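Local coordinates for protein triggering receptor expressed on myeloid cells 1 (Mus musculus, PDB 1U9K) that acts as a cell-surface receptor of myeloid cells that amplifies inflammatory responses by signalling through the adapter DAP12, here represented by its extracellular V-type immunoglobulin domain, at residues E5-E13 / F106-T114; L47-P57 / V60-P71. One frame throughout, in Å; residues are numbered along the deposited sequence.

Contact 1. Residues E5-E13 / F106-T114. With ZN (zinc ion), chain C.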
loop_
_atom_site.group_PDB
_atom_site.type_symbol
_atom_site.label_atom_id
_atom_site.label_comp_id
_atom_site.label_asym_id
_atom_site.label_seq_id
_atom_site.Cartn_x
_atom_site.Cartn_y
_atom_site.Cartn_z
ATOM N N GLU A 5 -10.659 3.413 -12.997
ATOM C CA GLU A 5 -9.301 3.830 -12.571
ATOM C C GLU A 5 -8.598 2.733 -11.771
ATOM O O GLU A 5 -7.399 2.806 -11.574
ATOM C CB GLU A 5 -9.370 5.118 -11.751
ATOM C CG GLU A 5 -9.995 4.948 -10.378
ATOM C CD GLU A 5 -10.267 6.272 -9.693
ATOM O OE1 GLU A 5 -9.966 7.324 -10.294
ATOM O OE2 GLU A 5 -10.782 6.258 -8.556
ATOM N N GLU A 6 -9.349 1.750 -11.283
ATOM C CA GLU A 6 -8.751 0.647 -10.539
ATOM C C GLU A 6 -8.121 -0.305 -11.536
ATOM O O GLU A 6 -8.563 -0.387 -12.674
ATOM C CB GLU A 6 -9.770 -0.054 -9.640
ATOM C CG GLU A 6 -10.814 -0.842 -10.390
ATOM C CD GLU A 6 -11.840 -1.484 -9.496
ATOM O OE1 GLU A 6 -12.260 -0.844 -8.504
ATOM O OE2 GLU A 6 -12.249 -2.626 -9.833
ATOM N N GLU A 7 -7.063 -0.981 -11.113
ATOM C CA GLU A 7 -6.389 -1.989 -11.937
ATOM C C GLU A 7 -6.604 -3.375 -11.301
ATOM O O GLU A 7 -6.412 -3.539 -10.119
ATOM C CB GLU A 7 -4.889 -1.663 -11.989
ATOM C CG GLU A 7 -4.064 -2.711 -12.745
ATOM C CD GLU A 7 -2.620 -2.315 -12.995
ATOM O OE1 GLU A 7 -2.017 -1.569 -12.186
ATOM O OE2 GLU A 7 -2.073 -2.811 -13.996
ATOM N N ARG A 8 -6.989 -4.354 -12.103
ATOM C CA ARG A 8 -7.186 -5.689 -11.627
ATOM C C ARG A 8 -5.804 -6.393 -11.460
ATOM O O ARG A 8 -4.937 -6.335 -12.325
ATOM C CB ARG A 8 -8.080 -6.443 -12.564
ATOM C CG ARG A 8 -8.755 -7.684 -11.955
ATOM C CD ARG A 8 -9.953 -8.205 -12.746
ATOM N NE ARG A 8 -10.090 -9.664 -12.653
ATOM C CZ ARG A 8 -11.132 -10.330 -12.116
ATOM N NH1 ARG A 8 -12.188 -9.685 -11.631
ATOM N NH2 ARG A 8 -11.131 -11.661 -12.082
ATOM N N TYR A 9 -5.644 -7.075 -10.340
ATOM C CA TYR A 9 -4.516 -7.949 -10.091
ATOM C C TYR A 9 -5.122 -9.299 -9.768
ATOM O O TYR A 9 -5.687 -9.444 -8.717
ATOM C CB TYR A 9 -3.737 -7.464 -8.882
ATOM C CG TYR A 9 -2.778 -6.303 -9.183
ATOM C CD1 TYR A 9 -3.260 -5.022 -9.498
ATOM C CD2 TYR A 9 -1.397 -6.483 -9.129
ATOM C CE1 TYR A 9 -2.391 -3.969 -9.752
ATOM C CE2 TYR A 9 -0.515 -5.436 -9.414
ATOM C CZ TYR A 9 -1.011 -4.178 -9.713
ATOM O OH TYR A 9 -0.101 -3.154 -9.946
ATOM N N ASP A 10 -4.972 -10.264 -10.662
ATOM C CA ASP A 10 -5.589 -11.614 -10.538
ATOM C C ASP A 10 -4.523 -12.587 -10.082
ATOM O O ASP A 10 -3.503 -12.739 -10.771
ATOM C CB ASP A 10 -6.036 -12.088 -11.892
ATOM C CG ASP A 10 -7.343 -11.542 -12.268
ATOM O OD1 ASP A 10 -8.355 -11.928 -11.616
ATOM O OD2 ASP A 10 -7.431 -10.703 -13.186
ATOM N N LEU A 11 -4.714 -13.232 -8.937
ATOM C CA LEU A 11 -3.678 -14.102 -8.430
ATOM C C LEU A 11 -4.369 -15.333 -7.835
ATOM O O LEU A 11 -5.566 -15.342 -7.660
ATOM C CB LEU A 11 -2.841 -13.409 -7.347
ATOM C CG LEU A 11 -2.024 -12.240 -7.895
ATOM C CD1 LEU A 11 -1.584 -11.451 -6.757
ATOM C CD2 LEU A 11 -0.860 -12.719 -8.747
ATOM N N VAL A 12 -3.541 -16.333 -7.572
ATOM C CA VAL A 12 -3.950 -17.583 -7.001
ATOM C C VAL A 12 -3.592 -17.502 -5.557
ATOM O O VAL A 12 -2.548 -16.904 -5.177
ATOM C CB VAL A 12 -3.259 -18.754 -7.661
ATOM C CG1 VAL A 12 -3.830 -20.049 -7.126
ATOM C CG2 VAL A 12 -3.492 -18.681 -9.127
ATOM N N GLU A 13 -4.433 -18.110 -4.752
ATOM C CA GLU A 13 -4.143 -18.241 -3.326
ATOM C C GLU A 13 -2.784 -18.915 -3.041
ATOM O O GLU A 13 -2.385 -19.869 -3.716
ATOM C CB GLU A 13 -5.275 -18.995 -2.656
ATOM C CG GLU A 13 -5.535 -20.359 -3.225
ATOM C CD GLU A 13 -6.722 -21.021 -2.558
ATOM O OE1 GLU A 13 -6.609 -21.204 -1.309
ATOM O OE2 GLU A 13 -7.687 -21.424 -3.281
ATOM N N PHE A 106 -0.428 6.173 -7.237
ATOM C CA PHE A 106 -0.593 5.085 -8.187
ATOM C C PHE A 106 -2.072 5.069 -8.568
ATOM O O PHE A 106 -2.631 6.100 -8.868
ATOM C CB PHE A 106 -0.049 3.779 -7.606
ATOM C CG PHE A 106 0.199 2.715 -8.636
ATOM C CD1 PHE A 106 0.902 3.002 -9.792
ATOM C CD2 PHE A 106 -0.275 1.420 -8.439
ATOM C CE1 PHE A 106 1.130 2.024 -10.739
ATOM C CE2 PHE A 106 -0.047 0.440 -9.387
ATOM C CZ PHE A 106 0.656 0.742 -10.536
ATOM N N HIS A 107 -2.701 3.882 -8.525
ATOM C CA HIS A 107 -4.136 3.778 -8.729
ATOM C C HIS A 107 -4.644 2.647 -7.807
ATOM O O HIS A 107 -3.842 1.837 -7.313
ATOM C CB HIS A 107 -4.500 3.666 -10.203
ATOM C CG HIS A 107 -3.702 2.668 -10.973
ATOM N ND1 HIS A 107 -2.416 2.904 -11.396
ATOM C CD2 HIS A 107 -4.023 1.442 -11.431
ATOM C CE1 HIS A 107 -1.959 1.843 -12.036
ATOM N NE2 HIS A 107 -2.919 0.944 -12.081
ATOM N N PRO A 108 -5.927 2.646 -7.476
ATOM C CA PRO A 108 -6.452 1.566 -6.662
ATOM C C PRO A 108 -6.180 0.231 -7.351
ATOM O O PRO A 108 -6.109 0.135 -8.578
ATOM C CB PRO A 108 -7.950 1.897 -6.566
ATOM C CG PRO A 108 -8.036 3.356 -6.783
ATOM C CD PRO A 108 -6.942 3.672 -7.733
ATOM N N VAL A 109 -5.984 -0.776 -6.528
ATOM C CA VAL A 109 -5.653 -2.127 -6.893
ATOM C C VAL A 109 -6.829 -2.978 -6.523
ATOM O O VAL A 109 -7.137 -3.070 -5.367
ATOM C CB VAL A 109 -4.433 -2.613 -6.020
ATOM C CG1 VAL A 109 -4.159 -4.008 -6.270
ATOM C CG2 VAL A 109 -3.191 -1.752 -6.315
ATOM N N ARG A 110 -7.475 -3.596 -7.493
ATOM C CA ARG A 110 -8.558 -4.552 -7.277
ATOM C C ARG A 110 -7.878 -5.931 -7.278
ATOM O O ARG A 110 -7.511 -6.445 -8.332
ATOM C CB ARG A 110 -9.625 -4.465 -8.369
ATOM C CG ARG A 110 -10.753 -5.538 -8.267
ATOM C CD ARG A 110 -11.623 -5.452 -7.029
ATOM N NE ARG A 110 -12.354 -4.201 -7.107
ATOM C CZ ARG A 110 -13.189 -3.743 -6.204
ATOM N NH1 ARG A 110 -13.495 -4.447 -5.126
ATOM N NH2 ARG A 110 -13.737 -2.571 -6.397
ATOM N N LEU A 111 -7.683 -6.473 -6.096
ATOM C CA LEU A 111 -7.097 -7.788 -5.906
ATOM C C LEU A 111 -8.176 -8.855 -5.944
ATOM O O LEU A 111 -9.142 -8.808 -5.181
ATOM C CB LEU A 111 -6.329 -7.843 -4.592
ATOM C CG LEU A 111 -5.750 -9.174 -4.123
ATOM C CD1 LEU A 111 -4.687 -9.606 -5.147
ATOM C CD2 LEU A 111 -5.190 -9.061 -2.728
ATOM N N VAL A 112 -8.013 -9.779 -6.866
ATOM C CA VAL A 112 -8.901 -10.957 -6.988
ATOM C C VAL A 112 -8.063 -12.205 -6.822
ATOM O O VAL A 112 -7.253 -12.516 -7.653
ATOM C CB VAL A 112 -9.632 -10.987 -8.325
ATOM C CG1 VAL A 112 -10.616 -12.151 -8.407
ATOM C CG2 VAL A 112 -10.367 -9.679 -8.513
ATOM N N VAL A 113 -8.270 -12.898 -5.706
ATOM C CA VAL A 113 -7.549 -14.100 -5.375
ATOM C C VAL A 113 -8.479 -15.287 -5.486
ATOM O O VAL A 113 -9.549 -15.282 -4.904
ATOM C CB VAL A 113 -6.996 -14.077 -3.909
ATOM C CG1 VAL A 113 -6.213 -15.343 -3.629
ATOM C CG2 VAL A 113 -6.157 -12.842 -3.651
ATOM N N THR A 114 -8.059 -16.325 -6.204
ATOM C CA THR A 114 -8.915 -17.513 -6.350
ATOM C C THR A 114 -8.289 -18.794 -5.799
ATOM O O THR A 114 -7.049 -18.865 -5.467
ATOM C CB THR A 114 -9.281 -17.712 -7.836
ATOM O OG1 THR A 114 -8.092 -17.961 -8.571
ATOM C CG2 THR A 114 -9.793 -16.407 -8.492
ATOM O OXT THR A 114 -9.078 -19.798 -5.755
HETATM ZN ZN ZN C . -8.081 -21.362 -5.082
#

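Contact 2. Residues L47-P57 / V60-P71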
loop_
_atom_site.group_PDB
_atom_site.type_symbol
_atom_site.label_atom_id
_atom_site.label_comp_id
_atom_site.label_asym_id
_atom_site.label_seq_id
_atom_site.Cartn_x
_atom_site.Cartn_y
_atom_site.Cartn_z
ATOM N N LEU A 47 -3.517 -0.752 6.908
ATOM C CA LEU A 47 -2.991 -2.069 7.134
ATOM C C LEU A 47 -1.532 -2.003 7.618
ATOM O O LEU A 47 -1.144 -2.804 8.383
ATOM C CB LEU A 47 -3.090 -2.878 5.866
ATOM C CG LEU A 47 -4.537 -3.164 5.479
ATOM C CD1 LEU A 47 -4.553 -3.809 4.156
ATOM C CD2 LEU A 47 -5.100 -4.032 6.507
ATOM N N VAL A 48 -0.749 -1.050 7.108
ATOM C CA VAL A 48 0.671 -0.951 7.415
ATOM C C VAL A 48 1.092 0.447 7.019
ATOM O O VAL A 48 0.613 0.965 6.042
ATOM C CB VAL A 48 1.490 -2.081 6.721
ATOM C CG1 VAL A 48 1.324 -2.076 5.211
ATOM C CG2 VAL A 48 2.995 -2.023 7.143
ATOM N N VAL A 49 1.949 1.030 7.826
ATOM C CA VAL A 49 2.440 2.386 7.616
ATOM C C VAL A 49 3.940 2.451 7.715
ATOM O O VAL A 49 4.534 1.606 8.358
ATOM C CB VAL A 49 1.849 3.365 8.646
ATOM C CG1 VAL A 49 0.338 3.452 8.493
ATOM C CG2 VAL A 49 2.226 2.945 10.058
ATOM N N THR A 50 4.560 3.426 7.050
ATOM C CA THR A 50 5.970 3.663 7.257
ATOM C C THR A 50 6.208 4.334 8.579
ATOM O O THR A 50 5.276 4.827 9.234
ATOM C CB THR A 50 6.600 4.493 6.130
ATOM O OG1 THR A 50 5.948 5.766 6.020
ATOM C CG2 THR A 50 6.409 3.854 4.792
ATOM N N GLN A 51 7.463 4.296 9.027
ATOM C CA GLN A 51 7.809 4.894 10.328
ATOM C C GLN A 51 8.840 5.998 10.185
ATOM O O GLN A 51 9.523 6.111 9.161
ATOM C CB GLN A 51 8.278 3.840 11.323
ATOM C CG GLN A 51 7.129 2.955 11.919
ATOM C CD GLN A 51 6.014 3.730 12.685
ATOM O OE1 GLN A 51 6.269 4.721 13.388
ATOM N NE2 GLN A 51 4.797 3.235 12.576
ATOM N N ARG A 52 8.917 6.825 11.229
ATOM C CA ARG A 52 9.834 7.937 11.292
ATOM C C ARG A 52 11.267 7.415 11.400
ATOM O O ARG A 52 11.473 6.364 12.009
ATOM C CB ARG A 52 9.516 8.854 12.500
ATOM C CG ARG A 52 8.635 10.070 12.096
ATOM C CD ARG A 52 8.184 10.991 13.246
ATOM N NE ARG A 52 7.043 11.826 12.834
ATOM C CZ ARG A 52 5.738 11.489 12.939
ATOM N NH1 ARG A 52 5.348 10.308 13.452
ATOM N NH2 ARG A 52 4.796 12.330 12.508
ATOM N N PRO A 53 12.268 8.134 10.853
ATOM C CA PRO A 53 12.108 9.378 10.074
ATOM C C PRO A 53 11.613 9.059 8.684
ATOM O O PRO A 53 12.099 8.101 8.049
ATOM C CB PRO A 53 13.535 9.930 9.973
ATOM C CG PRO A 53 14.331 9.127 10.849
ATOM C CD PRO A 53 13.686 7.776 11.015
ATOM N N PHE A 54 10.619 9.824 8.227
ATOM C CA PHE A 54 9.871 9.429 7.052
ATOM C C PHE A 54 10.667 9.571 5.774
ATOM O O PHE A 54 10.280 8.959 4.758
ATOM C CB PHE A 54 8.614 10.249 6.942
ATOM C CG PHE A 54 7.612 9.956 8.011
ATOM C CD1 PHE A 54 7.303 8.640 8.319
ATOM C CD2 PHE A 54 6.942 10.983 8.674
ATOM C CE1 PHE A 54 6.399 8.339 9.316
ATOM C CE2 PHE A 54 6.045 10.695 9.622
ATOM C CZ PHE A 54 5.780 9.350 9.983
ATOM N N THR A 55 11.733 10.357 5.809
ATOM C CA THR A 55 12.608 10.505 4.641
ATOM C C THR A 55 13.589 9.301 4.441
ATOM O O THR A 55 14.212 9.178 3.388
ATOM C CB THR A 55 13.477 11.751 4.766
ATOM O OG1 THR A 55 14.191 11.717 6.017
ATOM C CG2 THR A 55 12.677 13.042 4.819
ATOM N N ARG A 56 13.716 8.428 5.438
ATOM C CA ARG A 56 14.737 7.405 5.407
ATOM C C ARG A 56 14.223 6.140 4.726
ATOM O O ARG A 56 13.107 5.818 4.882
ATOM C CB ARG A 56 15.252 7.137 6.826
ATOM C CG ARG A 56 15.990 8.328 7.381
ATOM C CD ARG A 56 17.148 8.920 6.502
ATOM N NE ARG A 56 17.968 7.840 5.933
ATOM C CZ ARG A 56 19.156 7.972 5.371
ATOM N NH1 ARG A 56 19.732 9.170 5.276
ATOM N NH2 ARG A 56 19.765 6.881 4.896
ATOM N N PRO A 57 15.046 5.465 3.926
ATOM C CA PRO A 57 14.648 4.152 3.382
ATOM C C PRO A 57 14.307 3.188 4.522
ATOM O O PRO A 57 14.958 3.229 5.562
ATOM C CB PRO A 57 15.909 3.665 2.694
ATOM C CG PRO A 57 16.730 4.797 2.472
ATOM C CD PRO A 57 16.380 5.868 3.466
ATOM N N VAL A 60 9.073 -2.199 6.587
ATOM C CA VAL A 60 8.306 -2.550 7.768
ATOM C C VAL A 60 7.452 -3.782 7.459
ATOM O O VAL A 60 6.875 -3.882 6.345
ATOM C CB VAL A 60 7.398 -1.364 8.224
ATOM C CG1 VAL A 60 6.778 -0.713 7.123
ATOM C CG2 VAL A 60 6.281 -1.850 9.201
ATOM N N HIS A 61 7.420 -4.704 8.418
ATOM C CA HIS A 61 6.568 -5.887 8.375
ATOM C C HIS A 61 5.395 -5.749 9.349
ATOM O O HIS A 61 5.552 -5.238 10.474
ATOM C CB HIS A 61 7.387 -7.132 8.708
ATOM C CG HIS A 61 8.486 -7.394 7.729
ATOM N ND1 HIS A 61 8.250 -7.695 6.405
ATOM C CD2 HIS A 61 9.833 -7.362 7.870
ATOM C CE1 HIS A 61 9.404 -7.859 5.775
ATOM N NE2 HIS A 61 10.380 -7.656 6.638
ATOM N N MET A 62 4.222 -6.183 8.921
ATOM C CA MET A 62 3.044 -6.161 9.760
ATOM C C MET A 62 2.226 -7.327 9.276
ATOM O O MET A 62 1.585 -7.232 8.237
ATOM C CB MET A 62 2.403 -4.773 9.749
ATOM C CG MET A 62 1.060 -4.704 10.454
ATOM S SD MET A 62 1.204 -4.882 12.242
ATOM C CE MET A 62 1.991 -3.333 12.674
ATOM N N GLY A 63 2.340 -8.456 9.962
ATOM C CA GLY A 63 1.623 -9.670 9.575
ATOM C C GLY A 63 2.097 -10.134 8.198
ATOM O O GLY A 63 3.292 -10.309 7.993
ATOM N N LYS A 64 1.178 -10.306 7.250
ATOM C CA LYS A 64 1.554 -10.699 5.876
ATOM C C LYS A 64 1.917 -9.524 4.987
ATOM O O LYS A 64 2.107 -9.698 3.758
ATOM C CB LYS A 64 0.417 -11.456 5.202
ATOM C CG LYS A 64 -0.726 -10.615 4.712
ATOM C CD LYS A 64 -1.790 -11.416 3.901
ATOM C CE LYS A 64 -2.444 -12.595 4.698
ATOM N NZ LYS A 64 -3.343 -13.412 3.790
ATOM N N PHE A 65 1.929 -8.332 5.561
ATOM C CA PHE A 65 2.192 -7.123 4.780
ATOM C C PHE A 65 3.665 -6.706 4.970
ATOM O O PHE A 65 4.202 -6.799 6.071
ATOM C CB PHE A 65 1.284 -5.979 5.216
ATOM C CG PHE A 65 -0.158 -6.304 5.131
ATOM C CD1 PHE A 65 -0.814 -6.852 6.188
ATOM C CD2 PHE A 65 -0.863 -6.045 3.978
ATOM C CE1 PHE A 65 -2.137 -7.182 6.108
ATOM C CE2 PHE A 65 -2.189 -6.368 3.905
ATOM C CZ PHE A 65 -2.815 -6.963 4.970
ATOM N N THR A 66 4.280 -6.275 3.877
ATOM C CA THR A 66 5.578 -5.662 3.910
ATOM C C THR A 66 5.490 -4.395 3.077
ATOM O O THR A 66 4.965 -4.390 1.981
ATOM C CB THR A 66 6.635 -6.621 3.319
ATOM O OG1 THR A 66 6.768 -7.742 4.188
ATOM C CG2 THR A 66 8.027 -5.973 3.307
ATOM N N LEU A 67 5.979 -3.285 3.624
ATOM C CA LEU A 67 6.086 -2.045 2.899
ATOM C C LEU A 67 7.511 -1.693 2.782
ATOM O O LEU A 67 8.230 -1.575 3.798
ATOM C CB LEU A 67 5.396 -0.995 3.714
ATOM C CG LEU A 67 4.760 0.225 3.165
ATOM C CD1 LEU A 67 3.840 -0.142 2.041
ATOM C CD2 LEU A 67 3.982 0.875 4.360
ATOM N N LYS A 68 7.981 -1.507 1.570
ATOM C CA LYS A 68 9.351 -1.068 1.382
ATOM C C LYS A 68 9.250 0.365 0.958
ATOM O O LYS A 68 8.550 0.687 -0.000
ATOM C CB LYS A 68 10.041 -1.905 0.345
ATOM C CG LYS A 68 10.528 -3.258 0.777
ATOM C CD LYS A 68 11.143 -3.934 -0.472
ATOM C CE LYS A 68 12.075 -5.137 -0.137
ATOM N NZ LYS A 68 11.121 -6.267 0.085
ATOM N N HIS A 69 9.873 1.231 1.717
ATOM C CA HIS A 69 10.001 2.642 1.391
ATOM C C HIS A 69 11.346 2.874 0.741
ATOM O O HIS A 69 12.386 2.871 1.410
ATOM C CB HIS A 69 9.800 3.502 2.639
ATOM C CG HIS A 69 10.054 5.012 2.407
ATOM N ND1 HIS A 69 9.216 5.799 1.647
ATOM C CD2 HIS A 69 11.043 5.825 2.844
ATOM C CE1 HIS A 69 9.680 7.034 1.625
ATOM N NE2 HIS A 69 10.786 7.077 2.343
ATOM N N ASP A 70 11.328 3.153 -0.566
ATOM C CA ASP A 70 12.518 3.271 -1.351
ATOM C C ASP A 70 12.615 4.641 -1.993
ATOM O O ASP A 70 12.481 4.773 -3.188
ATOM C CB ASP A 70 12.498 2.156 -2.395
ATOM C CG ASP A 70 13.828 1.896 -3.042
ATOM O OD1 ASP A 70 14.781 2.739 -3.042
ATOM O OD2 ASP A 70 13.970 0.837 -3.662
ATOM N N PRO A 71 12.946 5.665 -1.222
ATOM C CA PRO A 71 12.979 7.021 -1.778
ATOM C C PRO A 71 14.056 7.205 -2.797
ATOM O O PRO A 71 13.909 8.100 -3.664
ATOM C CB PRO A 71 13.193 7.943 -0.513
ATOM C CG PRO A 71 13.823 6.986 0.531
ATOM C CD PRO A 71 13.290 5.634 0.218
#

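Contact 1. Residues E5-E13 / F106-T114
Glu6 and Arg110 meet side-on: NE of Arg110 lies 3.2 Å from OE2 of Glu6, and NH2 of Arg110 3.1 Å from OE1 of Glu6. The carboxylate and guanidinium planes are turned 50° apart, and while OE1 is met on its syn side, OE2 is approached from above the carboxylate plane. Arg110 is bent at chi2 and chi3, which swings NE and NH2 back to the extended Glu6 chain. A leucine in place of Arg110 would probably leave the Glu6 carboxylate without this paired charge and free to turn.

On the same face of the sheet, the guanidinium of Arg8 has CG2 of Val112 3.6 Å above its plane and, at its edge, OD2 of Asp10, whose syn lone pair takes the NE hydrogen. On the other face, NE2 of His107 donates to OE1 of Glu7 at 2.7 Å, a bent bond (137°) reaching the oxygen from above its carboxylate plane. Next to it, CD1 of Tyr9 packs 3.5 Å from CG1 of Val109, and OH of Tyr9 sits at the edge of the Phe106 ring.

Between these two layers of side chains runs a parallel ladder, exemplified by Val112 N to Tyr9 O (3.0 Å, 177°); such pairing of strands A' and G is a hallmark of V-type immunoglobulin domains. Zinc, bound by OE2 of Glu13 at 1.8 Å and by OXT of Thr114, where the crystallised fragment stops, links the segment ends in this crystal form. The bonding implies an edge strand held by its backbone, with charge pairs on the Arg110 face and apolar packing beside the His107-Glu7 bond on the Tyr9 face.

Contact 2. Residues L47-P57 / V60-P71
With its CG1 set between the backbone N and the carbonyl carbon (chi1 58°) and CG2 anti to that N, Val48 straddles the two strands opposite: CG2 lies 3.8 Å from CB of Met62 and close to CG2 of Val60, while CG1 lies 3.9 Å from CB of Phe65 and also meets CD2 of Leu67. Leu47 lies over one face of the Phe65 ring. Its CB stands 4.2 Å from the ring centroid and 11° off the normal, a CH-pi contact, and its CD1 comes within 3.5 Å of CE2 of Phe65.

CD2 of Leu67 continues the apolar row to CG2 of Thr50, which lies 3.9 Å away; the hydroxyl of Thr50 is bonded to the backbone N of Lys33. A chi1 of 174° sets CG of His69 anti to its backbone N and places the ring against the 54-57 loop. There the Arg56 carbonyl faces the ring edge, and CA of Pro57 makes a CA-H...O contact with O of His69.

No hydrogen bond crosses between the segments, and the contacts of Val48, Leu47 and Leu67 show the facing sheets of this immunoglobulin sandwich meeting through apolar side chains. At one end the imidazole faces two carbonyls without a modelled hydrogen bond to either: O of Phe54 is 3.1 Å from NE2 of His69, but at a poor angle.

How the contacts relate
From the N terminus, strand 7-11 is paired by contact 1 with strand 103-113, near the C terminus, closing a loop of 92 residues that spans most of the domain. Contact 2 falls wholly within that loop: only two residues separate 47-57 from 60-71, where the chain passes from strand 45-49 to the hairpin of 58-62 and 65-70. The contacts are therefore nested and do not cross. Strands 7-11 and 45-49 are the opposite edges of one five-stranded sheet; contact 1 secures the first edge within that sheet, whereas contact 2 packs the other against the four-stranded sheet. Their centres are 21 Å apart, on opposite sides of the chain's centre, and they do not touch.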